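Local coordinates for protein galectin-1 (Bufo arenarum, PDB 1A78) that binds beta-galactosides as a homodimeric lectin, probably recognises a range of complex carbohydrates, and may regulate cell differentiation and apoptosis, at residues A[21-26]-A[127-132]. Residues are numbered along the deposited sequence; the frame is centred on the assembly and turned at random.
Sequences KGSIPP and AFKSIT
Lys21 O accepts two backbone bonds from consecutive residues of the neighbouring strand, one from Lys129 N at 2.9 Å and a longer one from Ser130 N at 3.2 Å. One residue thus faces two: this is a classic beta bulge, set between antiparallel strands 16-23 and 127-133. Lys21 N returns a bond to Ser130 O, and beyond the bulge Ala127 N reaches Ser23 O at 2.8 Å.

The extra residue swings the Lys129 side chain over strand 16-23. CB lies 3.5 Å from Lys21 O; chi1 of -69° sets CG opposite the carbonyl carbon, turning the chain toward Gly22, where CG packs 3.8 Å from Gly22 CA. From CG the chain runs extended. CD lies 3.9 Å from Ser23 OG; the closer approach of CE is doubtful, and NZ, 3.3 Å from that OG, makes no hydrogen bond because the angle is poor. NZ does make a weak, long ion pair with Glu85. On the same face, Lys21 CB rests 3.4 Å from Ser130 OG, and a bend at chi3 (-52°) leads its NZ to a salt bridge with Glu19.

Within the chain 127-133 is an edge strand, but Ser130, Ile131 and Thr132 pair antiparallel with the second subunit, so the five-stranded sheet runs on across the dimer interface. The chemistry implies a join held by main-chain bonds, with two lysines keeping their charges at the sheet surface, near acidic partners.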
loop_
_atom_site.group_PDB
_atom_site.type_symbol
_atom_site.label_atom_id
_atom_site.label_comp_id
_atom_site.label_asym_id
_atom_site.label_seq_id
_atom_site.Cartn_x
_atom_site.Cartn_y
_atom_site.Cartn_z
ATOM N N LYS A 21 0.736 -0.862 9.759
ATOM C CA LYS A 21 1.703 -0.474 10.772
ATOM C C LYS A 21 2.057 0.971 10.468
ATOM O O LYS A 21 2.266 1.328 9.303
ATOM C CB LYS A 21 2.934 -1.348 10.652
ATOM C CG LYS A 21 3.653 -1.579 11.945
ATOM C CD LYS A 21 4.740 -2.612 11.736
ATOM C CE LYS A 21 4.155 -3.865 11.069
ATOM N NZ LYS A 21 5.195 -4.809 10.547
ATOM N N GLY A 22 2.061 1.816 11.495
ATOM C CA GLY A 22 2.359 3.212 11.277
ATOM C C GLY A 22 2.662 3.945 12.557
ATOM O O GLY A 22 2.759 3.334 13.621
ATOM N N SER A 23 2.845 5.255 12.447
ATOM C CA SER A 23 3.135 6.085 13.602
ATOM C C SER A 23 2.036 7.092 13.927
ATOM O O SER A 23 1.494 7.771 13.039
ATOM C CB SER A 23 4.464 6.816 13.426
ATOM O OG SER A 23 5.543 5.936 13.654
ATOM N N ILE A 24 1.703 7.142 15.216
ATOM C CA ILE A 24 0.699 8.040 15.758
ATOM C C ILE A 24 1.407 9.316 16.163
ATOM O O ILE A 24 2.424 9.270 16.861
ATOM C CB ILE A 24 0.061 7.483 17.055
ATOM C CG1 ILE A 24 -0.649 6.156 16.806
ATOM C CG2 ILE A 24 -0.920 8.493 17.633
ATOM C CD1 ILE A 24 -1.391 5.655 18.036
ATOM N N PRO A 25 0.929 10.467 15.673
ATOM C CA PRO A 25 1.559 11.746 16.044
ATOM C C PRO A 25 1.421 11.994 17.580
ATOM O O PRO A 25 0.508 11.474 18.243
ATOM C CB PRO A 25 0.762 12.758 15.219
ATOM C CG PRO A 25 0.371 11.948 13.992
ATOM C CD PRO A 25 -0.047 10.640 14.579
ATOM N N PRO A 26 2.322 12.803 18.158
ATOM C CA PRO A 26 2.285 13.098 19.601
ATOM C C PRO A 26 1.070 13.935 19.993
ATOM O O PRO A 26 0.642 13.931 21.143
ATOM C CB PRO A 26 3.586 13.862 19.819
ATOM C CG PRO A 26 3.702 14.661 18.532
ATOM C CD PRO A 26 3.334 13.632 17.469
ATOM N N ALA A 127 0.751 8.004 10.303
ATOM C CA ALA A 127 1.893 7.915 9.392
ATOM C C ALA A 127 2.136 6.464 8.993
ATOM O O ALA A 127 2.402 5.621 9.836
ATOM C CB ALA A 127 3.157 8.515 10.032
ATOM N N PHE A 128 2.010 6.191 7.703
ATOM C CA PHE A 128 2.207 4.870 7.125
ATOM C C PHE A 128 3.655 4.366 7.219
ATOM O O PHE A 128 4.605 5.113 7.035
ATOM C CB PHE A 128 1.767 4.941 5.657
ATOM C CG PHE A 128 2.134 3.740 4.831
ATOM C CD1 PHE A 128 1.374 2.585 4.885
ATOM C CD2 PHE A 128 3.240 3.781 3.986
ATOM C CE1 PHE A 128 1.705 1.489 4.113
ATOM C CE2 PHE A 128 3.583 2.693 3.213
ATOM C CZ PHE A 128 2.817 1.546 3.273
ATOM N N LYS A 129 3.824 3.104 7.564
ATOM C CA LYS A 129 5.160 2.526 7.601
ATOM C C LYS A 129 5.144 1.285 6.716
ATOM O O LYS A 129 6.023 1.105 5.899
ATOM C CB LYS A 129 5.609 2.195 9.035
ATOM C CG LYS A 129 5.853 3.440 9.888
ATOM C CD LYS A 129 6.686 3.144 11.133
ATOM C CE LYS A 129 7.174 4.446 11.789
ATOM N NZ LYS A 129 8.208 4.246 12.869
ATOM N N SER A 130 4.088 0.486 6.830
ATOM C CA SER A 130 3.936 -0.719 6.053
ATOM C C SER A 130 2.508 -1.277 6.042
ATOM O O SER A 130 1.670 -0.938 6.890
ATOM C CB SER A 130 4.935 -1.779 6.534
ATOM O OG SER A 130 4.597 -2.270 7.810
ATOM N N ILE A 131 2.238 -2.100 5.035
ATOM C CA ILE A 131 0.970 -2.768 4.837
ATOM C C ILE A 131 1.336 -4.169 4.347
ATOM O O ILE A 131 2.153 -4.311 3.440
ATOM C CB ILE A 131 0.126 -2.045 3.778
ATOM C CG1 ILE A 131 -1.145 -2.834 3.479
ATOM C CG2 ILE A 131 0.942 -1.834 2.498
ATOM C CD1 ILE A 131 -2.202 -2.000 2.790
ATOM N N THR A 132 0.739 -5.196 4.938
ATOM C CA THR A 132 1.050 -6.563 4.574
ATOM C C THR A 132 -0.196 -7.405 4.413
ATOM O O THR A 132 -1.069 -7.374 5.273
ATOM C CB THR A 132 1.879 -7.224 5.684
ATOM O OG1 THR A 132 2.941 -6.355 6.074
ATOM C CG2 THR A 132 2.471 -8.541 5.211
#